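Local structure of interleukin-20 receptor subunit beta (Homo sapiens, 6DF3) at residues N76-A81 with S88-L93; L118-E123 with V156-M161. The protein serves, paired with IL20RA or IL22RA1, as the beta subunit of receptors for the cytokines IL-20 and IL-24, and with IL20RA also for IL-19. The protein carries 1 engineered substitution. One frame throughout, in Å; residues are numbered along the deposited sequence.

Contact 1. Residues N76-A81 with S88-L93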
ATOM      1  N   ASN C  76      17.521  -1.248 -16.297  1.00 42.60           N
ATOM      2  CA  ASN C  76      18.913  -1.370 -16.537  1.00 43.31           C
ATOM      3  C   ASN C  76      19.622  -1.497 -15.232  1.00 42.65           C
ATOM      4  O   ASN C  76      19.267  -0.853 -14.261  1.00 41.24           O
ATOM      5  CB  ASN C  76      19.450  -0.119 -17.256  1.00 46.19           C
ATOM      6  CG  ASN C  76      18.739   0.156 -18.563  1.00 48.12           C
ATOM      7  OD1 ASN C  76      18.243  -0.753 -19.204  1.00 52.56           O
ATOM      8  ND2 ASN C  76      18.643   1.433 -18.923  1.00 48.11           N
ATOM      9  N   LEU C  77      20.680  -2.277 -15.251  1.00 43.46           N
ATOM     10  CA  LEU C  77      21.527  -2.520 -14.096  1.00 44.89           C
ATOM     11  C   LEU C  77      22.988  -2.465 -14.583  1.00 48.22           C
ATOM     12  O   LEU C  77      23.283  -2.835 -15.706  1.00 47.96           O
ATOM     13  CB  LEU C  77      21.188  -3.879 -13.557  1.00 48.07           C
ATOM     14  CG  LEU C  77      19.844  -3.973 -12.819  1.00 47.87           C
ATOM     15  CD1 LEU C  77      19.423  -5.428 -12.782  1.00 50.91           C
ATOM     16  CD2 LEU C  77      20.064  -3.447 -11.420  1.00 51.17           C
ATOM     17  N   ARG C  78      23.873  -1.891 -13.774  1.00 47.93           N
ATOM     18  CA  ARG C  78      25.279  -1.909 -14.054  1.00 51.15           C
ATOM     19  C   ARG C  78      26.103  -2.154 -12.808  1.00 52.86           C
ATOM     20  O   ARG C  78      25.710  -1.810 -11.705  1.00 53.63           O
ATOM     21  CB  ARG C  78      25.703  -0.611 -14.692  1.00 52.51           C
ATOM     22  CG  ARG C  78      25.538   0.607 -13.830  1.00 51.20           C
ATOM     23  CD  ARG C  78      26.053   1.856 -14.563  1.00 51.69           C
ATOM     24  NE  ARG C  78      26.168   2.977 -13.661  1.00 52.05           N
ATOM     25  CZ  ARG C  78      26.529   4.196 -14.044  1.00 55.94           C
ATOM     26  NH1 ARG C  78      26.857   4.453 -15.292  1.00 55.68           N
ATOM     27  NH2 ARG C  78      26.573   5.159 -13.161  1.00 56.80           N
ATOM     28  N   VAL C  79      27.271  -2.701 -12.989  1.00 54.14           N
ATOM     29  CA  VAL C  79      28.096  -3.081 -11.847  1.00 57.20           C
ATOM     30  C   VAL C  79      29.555  -2.758 -12.093  1.00 60.58           C
ATOM     31  O   VAL C  79      30.020  -2.794 -13.222  1.00 56.78           O
ATOM     32  CB  VAL C  79      27.942  -4.563 -11.540  1.00 59.72           C
ATOM     33  CG1 VAL C  79      28.449  -5.399 -12.707  1.00 63.11           C
ATOM     34  CG2 VAL C  79      28.677  -4.950 -10.246  1.00 62.07           C
ATOM     35  N   ARG C  80      30.286  -2.412 -11.050  1.00 63.53           N
ATOM     36  CA  ARG C  80      31.722  -2.216 -11.227  1.00 67.79           C
ATOM     37  C   ARG C  80      32.473  -2.754 -10.037  1.00 71.38           C
ATOM     38  O   ARG C  80      31.891  -3.021  -8.990  1.00 69.65           O
ATOM     39  CB  ARG C  80      32.045  -0.740 -11.442  1.00 70.81           C
ATOM     40  CG  ARG C  80      31.990   0.142 -10.190  1.00 74.04           C
ATOM     41  CD  ARG C  80      32.388   1.589 -10.462  1.00 77.73           C
ATOM     42  NE  ARG C  80      31.992   2.413  -9.322  1.00 82.58           N
ATOM     43  CZ  ARG C  80      32.088   3.742  -9.263  1.00 84.02           C
ATOM     44  NH1 ARG C  80      32.613   4.443 -10.258  1.00 79.76           N
ATOM     45  NH2 ARG C  80      31.654   4.372  -8.172  1.00 87.65           N
ATOM     46  N   ALA C  81      33.778  -2.899 -10.209  1.00 76.67           N
ATOM     47  CA  ALA C  81      34.617  -3.437  -9.185  1.00 83.50           C
ATOM     48  C   ALA C  81      35.529  -2.349  -8.670  1.00 87.10           C
ATOM     49  O   ALA C  81      35.922  -1.480  -9.428  1.00 85.66           O
ATOM     50  CB  ALA C  81      35.421  -4.580  -9.749  1.00 88.93           C
ATOM     51  N   SER C  88      37.071  -0.263 -11.716  1.00 89.34           N
ATOM     52  CA  SER C  88      36.895  -0.683 -13.113  1.00 87.00           C
ATOM     53  C   SER C  88      35.931   0.266 -13.856  1.00 80.76           C
ATOM     54  O   SER C  88      35.354   1.150 -13.267  1.00 78.41           O
ATOM     55  CB  SER C  88      36.311  -2.083 -13.161  1.00 86.22           C
ATOM     56  OG  SER C  88      35.009  -2.115 -12.553  1.00 83.24           O
ATOM     57  N   ALA C  89      35.758   0.073 -15.150  1.00 76.54           N
ATOM     58  CA  ALA C  89      34.738   0.760 -15.877  1.00 72.22           C
ATOM     59  C   ALA C  89      33.379   0.098 -15.478  1.00 71.16           C
ATOM     60  O   ALA C  89      33.357  -0.943 -14.805  1.00 71.16           O
ATOM     61  CB  ALA C  89      35.021   0.653 -17.367  1.00 70.31           C
ATOM     62  N   TRP C  90      32.246   0.712 -15.823  1.00 70.00           N
ATOM     63  CA  TRP C  90      30.937   0.093 -15.530  1.00 64.99           C
ATOM     64  C   TRP C  90      30.637  -0.992 -16.552  1.00 64.72           C
ATOM     65  O   TRP C  90      30.927  -0.805 -17.720  1.00 65.78           O
ATOM     66  CB  TRP C  90      29.803   1.110 -15.587  1.00 62.70           C
ATOM     67  CG  TRP C  90      29.779   2.088 -14.469  1.00 62.77           C
ATOM     68  CD1 TRP C  90      30.178   3.400 -14.524  1.00 61.72           C
ATOM     69  CD2 TRP C  90      29.336   1.848 -13.109  1.00 59.92           C
ATOM     70  NE1 TRP C  90      30.010   3.978 -13.305  1.00 63.13           N
ATOM     71  CE2 TRP C  90      29.459   3.070 -12.423  1.00 59.81           C
ATOM     72  CE3 TRP C  90      28.843   0.732 -12.425  1.00 59.03           C
ATOM     73  CZ2 TRP C  90      29.138   3.205 -11.073  1.00 59.10           C
ATOM     74  CZ3 TRP C  90      28.514   0.866 -11.070  1.00 60.02           C
ATOM     75  CH2 TRP C  90      28.700   2.096 -10.404  1.00 58.89           C
ATOM     76  N   SER C  91      30.028  -2.091 -16.113  1.00 60.42           N
ATOM     77  CA  SER C  91      29.512  -3.119 -17.017  1.00 61.59           C
ATOM     78  C   SER C  91      27.963  -3.084 -16.948  1.00 56.80           C
ATOM     79  O   SER C  91      27.407  -3.190 -15.840  1.00 54.89           O
ATOM     80  CB  SER C  91      29.913  -4.536 -16.583  1.00 61.85           C
ATOM     81  OG  SER C  91      31.175  -4.947 -16.967  1.00 69.81           O
ATOM     82  N   ILE C  92      27.326  -3.016 -18.113  1.00 53.43           N
ATOM     83  CA  ILE C  92      25.923  -2.880 -18.222  1.00 56.17           C
ATOM     84  C   ILE C  92      25.290  -4.216 -18.516  1.00 54.68           C
ATOM     85  O   ILE C  92      25.729  -4.904 -19.312  1.00 55.34           O
ATOM     86  CB  ILE C  92      25.574  -1.801 -19.250  1.00 59.42           C
ATOM     87  CG1 ILE C  92      26.252  -0.512 -18.785  1.00 65.39           C
ATOM     88  CG2 ILE C  92      24.081  -1.527 -19.311  1.00 57.15           C
ATOM     89  CD1 ILE C  92      25.998   0.630 -19.731  1.00 71.42           C
ATOM     90  N   LEU C  93      24.238  -4.581 -17.810  1.00 52.78           N
ATOM     91  CA  LEU C  93      23.447  -5.771 -18.176  1.00 54.27           C
ATOM     92  C   LEU C  93      22.933  -5.647 -19.635  1.00 52.01           C
ATOM     93  O   LEU C  93      22.410  -4.630 -19.997  1.00 53.80           O
ATOM     94  CB  LEU C  93      22.287  -5.931 -17.187  1.00 50.94           C
ATOM     95  CG  LEU C  93      21.329  -7.068 -17.354  1.00 51.30           C
ATOM     96  CD1 LEU C  93      22.039  -8.318 -16.957  1.00 54.91           C
ATOM     97  CD2 LEU C  93      20.068  -6.845 -16.512  1.00 50.41           C
TER
HETATM   98  O   HOH W   1      20.878  -3.083 -18.457  1.00 52.60           O
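Trp90 lies between Arg78 and Arg80, its ring taken on opposite faces by the two arginines. The Arg78 guanidinium lies flat on the indole, its CZ 3.5 Å from the centroid of the five-membered ring and the planes only 5° apart, a cation-pi stack. On the opposite face Arg80 CD makes a CH-pi contact, 3.6 Å from the six-membered ring's centroid, and the nearly parallel guanidinium follows over the rim, NE 3.4 Å from Trp90 CZ2. Both arginines start with CG between backbone N and carbonyl carbon (chi1 64° and 75°), then run extended across the ring; a long chain ending in a flat cation suits this place. The sandwich resembles on a small scale the Trp-Arg stack of class I receptors. Beneath, Val79 and Ser91 of the antiparallel segments exchange backbone hydrogen bonds, and small, polar Ser88 accepts Ala81 N at its OG, 2.8 Å away. Leu93 N to Leu77 O (2.9 Å) holds the other end firmly; looser there are exposed Ile92, grazing Arg78 (CG1 to CB 4.1 Å), and a water bound weakly by Leu77 N. Strand 31-37 flanks 74-83, its Glu35 salt-bridged to Arg78, which also meets Trp49 by cation-pi; Leu77 and Leu93 pack on Val9 of strand 8-12.

Contact 2. Residues L118-E123 with V156-M161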
ATOM      1  N   LEU C 118      -9.805 -31.199   7.134  1.00114.34           N
ATOM      2  CA  LEU C 118      -8.705 -31.202   6.203  1.00109.67           C
ATOM      3  C   LEU C 118      -7.991 -29.853   6.290  1.00105.63           C
ATOM      4  O   LEU C 118      -8.658 -28.823   6.196  1.00104.16           O
ATOM      5  CB  LEU C 118      -9.246 -31.395   4.798  1.00108.10           C
ATOM      6  CG  LEU C 118      -8.174 -31.470   3.694  1.00104.00           C
ATOM      7  CD1 LEU C 118      -7.384 -32.772   3.810  1.00106.05           C
ATOM      8  CD2 LEU C 118      -8.880 -31.322   2.352  1.00102.51           C
ATOM      9  N   VAL C 119      -6.661 -29.864   6.432  1.00104.51           N
ATOM     10  CA  VAL C 119      -5.865 -28.613   6.589  1.00101.62           C
ATOM     11  C   VAL C 119      -4.626 -28.561   5.675  1.00100.09           C
ATOM     12  O   VAL C 119      -4.007 -29.588   5.389  1.00101.12           O
ATOM     13  CB  VAL C 119      -5.542 -28.308   8.093  1.00104.76           C
ATOM     14  CG1 VAL C 119      -5.193 -29.541   8.900  1.00109.97           C
ATOM     15  CG2 VAL C 119      -4.503 -27.223   8.296  1.00101.48           C
ATOM     16  N   ILE C 120      -4.315 -27.340   5.218  1.00 94.61           N
ATOM     17  CA  ILE C 120      -3.247 -27.054   4.298  1.00 91.69           C
ATOM     18  C   ILE C 120      -2.327 -26.018   4.954  1.00 92.43           C
ATOM     19  O   ILE C 120      -2.774 -25.153   5.747  1.00 96.21           O
ATOM     20  CB  ILE C 120      -3.801 -26.600   2.916  1.00 87.88           C
ATOM     21  CG1 ILE C 120      -2.713 -26.694   1.841  1.00 86.68           C
ATOM     22  CG2 ILE C 120      -4.356 -25.174   2.942  1.00 87.98           C
ATOM     23  CD1 ILE C 120      -3.151 -26.341   0.422  1.00 85.04           C
ATOM     24  N   GLU C 121      -1.037 -26.132   4.657  1.00 91.85           N
ATOM     25  CA  GLU C 121      -0.028 -25.135   5.027  1.00 91.77           C
ATOM     26  C   GLU C 121       0.861 -24.890   3.823  1.00 87.83           C
ATOM     27  O   GLU C 121       1.626 -25.760   3.422  1.00 89.89           O
ATOM     28  CB  GLU C 121       0.791 -25.660   6.202  1.00 97.26           C
ATOM     29  CG  GLU C 121       1.973 -24.783   6.599  1.00 97.74           C
ATOM     30  CD  GLU C 121       2.431 -25.034   8.032  1.00103.19           C
ATOM     31  OE1 GLU C 121       2.135 -26.107   8.599  1.00106.72           O
ATOM     32  OE2 GLU C 121       3.088 -24.133   8.599  1.00109.91           O
ATOM     33  N   LEU C 122       0.745 -23.719   3.221  1.00 84.93           N
ATOM     34  CA  LEU C 122       1.567 -23.384   2.090  1.00 83.60           C
ATOM     35  C   LEU C 122       2.903 -22.882   2.584  1.00 86.89           C
ATOM     36  O   LEU C 122       3.154 -22.777   3.797  1.00 90.95           O
ATOM     37  CB  LEU C 122       0.880 -22.387   1.151  1.00 81.59           C
ATOM     38  CG  LEU C 122      -0.374 -23.075   0.565  1.00 85.59           C
ATOM     39  CD1 LEU C 122      -1.649 -22.215   0.583  1.00 85.27           C
ATOM     40  CD2 LEU C 122      -0.061 -23.563  -0.825  1.00 83.69           C
ATOM     41  N   GLU C 123       3.787 -22.720   1.609  1.00 86.24           N
ATOM     42  CA  GLU C 123       5.118 -22.218   1.814  1.00 88.24           C
ATOM     43  C   GLU C 123       5.013 -20.690   1.756  1.00 80.70           C
ATOM     44  O   GLU C 123       4.313 -20.142   0.900  1.00 75.48           O
ATOM     45  CB  GLU C 123       5.996 -22.758   0.693  1.00 87.78           C
ATOM     46  CG  GLU C 123       7.494 -22.561   0.896  1.00 90.61           C
ATOM     47  CD  GLU C 123       8.304 -22.970  -0.328  1.00 89.98           C
ATOM     48  OE1 GLU C 123       7.993 -22.455  -1.449  1.00 84.38           O
ATOM     49  OE2 GLU C 123       9.219 -23.824  -0.152  1.00 90.17           O
ATOM     50  N   VAL C 156      -4.089 -23.542   7.639  1.00 88.82           N
ATOM     51  CA  VAL C 156      -5.448 -23.145   7.378  1.00 89.06           C
ATOM     52  C   VAL C 156      -6.388 -24.349   7.038  1.00 91.14           C
ATOM     53  O   VAL C 156      -6.061 -25.222   6.243  1.00 88.64           O
ATOM     54  CB  VAL C 156      -5.458 -22.123   6.243  1.00 86.45           C
ATOM     55  CG1 VAL C 156      -6.879 -21.735   5.881  1.00 89.72           C
ATOM     56  CG2 VAL C 156      -4.688 -20.885   6.670  1.00 86.24           C
ATOM     57  N   HIS C 157      -7.545 -24.376   7.701  1.00 94.73           N
ATOM     58  CA  HIS C 157      -8.694 -25.212   7.343  1.00 95.78           C
ATOM     59  C   HIS C 157      -9.209 -24.984   5.914  1.00 94.88           C
ATOM     60  O   HIS C 157      -9.426 -23.849   5.483  1.00 92.69           O
ATOM     61  CB  HIS C 157      -9.802 -24.885   8.300  1.00 98.57           C
ATOM     62  CG  HIS C 157     -11.010 -25.748   8.166  1.00101.57           C
ATOM     63  ND1 HIS C 157     -12.107 -25.371   7.424  1.00102.40           N
ATOM     64  CD2 HIS C 157     -11.314 -26.948   8.706  1.00105.05           C
ATOM     65  CE1 HIS C 157     -13.033 -26.308   7.506  1.00105.17           C
ATOM     66  NE2 HIS C 157     -12.567 -27.291   8.259  1.00107.48           N
ATOM     67  N   LEU C 158      -9.382 -26.078   5.182  1.00 97.83           N
ATOM     68  CA  LEU C 158     -10.037 -26.096   3.854  1.00 99.86           C
ATOM     69  C   LEU C 158     -11.512 -26.530   3.853  1.00104.02           C
ATOM     70  O   LEU C 158     -12.389 -25.821   3.366  1.00106.27           O
ATOM     71  CB  LEU C 158      -9.309 -27.087   2.948  1.00100.53           C
ATOM     72  CG  LEU C 158      -7.907 -26.716   2.544  1.00 96.07           C
ATOM     73  CD1 LEU C 158      -7.415 -27.859   1.666  1.00 98.48           C
ATOM     74  CD2 LEU C 158      -7.905 -25.376   1.829  1.00 93.43           C
ATOM     75  N   GLU C 159     -11.752 -27.732   4.344  1.00106.91           N
ATOM     76  CA  GLU C 159     -13.052 -28.361   4.268  1.00111.53           C
ATOM     77  C   GLU C 159     -13.122 -29.376   5.418  1.00115.79           C
ATOM     78  O   GLU C 159     -12.097 -29.934   5.818  1.00112.04           O
ATOM     79  CB  GLU C 159     -13.231 -29.004   2.874  1.00111.14           C
ATOM     80  CG  GLU C 159     -14.555 -29.745   2.603  1.00116.56           C
ATOM     81  CD  GLU C 159     -15.754 -28.848   2.872  1.00119.39           C
ATOM     82  OE1 GLU C 159     -15.964 -27.837   2.163  1.00119.40           O
ATOM     83  OE2 GLU C 159     -16.461 -29.110   3.842  1.00123.93           O
ATOM     84  N   THR C 160     -14.312 -29.552   5.998  1.00122.85           N
ATOM     85  CA  THR C 160     -14.575 -30.712   6.848  1.00128.96           C
ATOM     86  C   THR C 160     -15.066 -31.809   5.924  1.00133.33           C
ATOM     87  O   THR C 160     -15.939 -31.583   5.089  1.00135.37           O
ATOM     88  CB  THR C 160     -15.615 -30.443   7.969  1.00134.30           C
ATOM     89  OG1 THR C 160     -15.004 -29.604   8.955  1.00134.81           O
ATOM     90  CG2 THR C 160     -16.086 -31.758   8.640  1.00137.67           C
ATOM     91  N   MET C 161     -14.530 -33.006   6.115  1.00134.87           N
ATOM     92  CA  MET C 161     -14.688 -34.078   5.157  1.00135.57           C
ATOM     93  C   MET C 161     -15.847 -34.934   5.567  1.00140.77           C
ATOM     94  O   MET C 161     -16.234 -34.905   6.722  1.00143.68           O
ATOM     95  CB  MET C 161     -13.410 -34.903   5.112  1.00133.62           C
ATOM     96  CG  MET C 161     -12.193 -34.068   4.703  1.00126.83           C
ATOM     97  SD  MET C 161     -10.721 -35.041   4.324  1.00124.17           S
ATOM     98  CE  MET C 161     -10.453 -35.839   5.920  1.00129.04           C
TER
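Leu158 overlaps two neighbours on the facing strand, its CD2 meeting Ile120 CG2 at 3.7 Å and its CD1 meeting Leu118 CD2 at 3.8 Å. The pairing belongs to the three-stranded antiparallel sheet of the second fibronectin type III domain. It is irregular: Leu158 and Glu159 both face Leu118 across a classic beta bulge, in which Leu158 N donates to Leu118 O, while Leu118 N donates to Glu159 O. With its CG anti to the carbonyl carbon (chi1 -68°), Leu158 spreads its two methyls over both partners, and branched aliphatics suit this buried face, which also packs on Val169 of strand 167-175. An alanine at Leu158 removes both methyls and would probably leave a gap between Leu118 and Ile120. Met161, past the strand end, bends at chi3 (-61°) and lays SD against Leu118 CB at 4.0 Å, the two side chains crossing at about a right angle; a flexible thioether can follow such a turn. Val119 and His157 point to the other face, where another protein chain of the assembly packs on both and forms hydrogen bonds with the His157 backbone. Val119 sets CG2 only 3.3 Å from Val156 O, the same carbonyl oxygen that accepts Ile120 N at 2.9 Å. The return bond, Val156 N to Ile120 O, is 2.8 Å but bent to 142° at the hydrogen.

In the fold
Contact 1 closes before contact 2 opens along the chain, and the two lie on opposite sides of its centre, about 47 Å apart between centres and about 23 Å between nearest atoms. They share no sheet. The first joins the hairpin strands 74-83 and 86-98 at the edge of the four-stranded sheet in the first fibronectin type III domain; the second joins strands 117-122 and 156-160, far apart in sequence, in the three-stranded sheet of the second. Each is a strand pairing internal to its own domain of the extracellular part. Only the 118-123/156-161 pair is touched by another protein chain in this assembly.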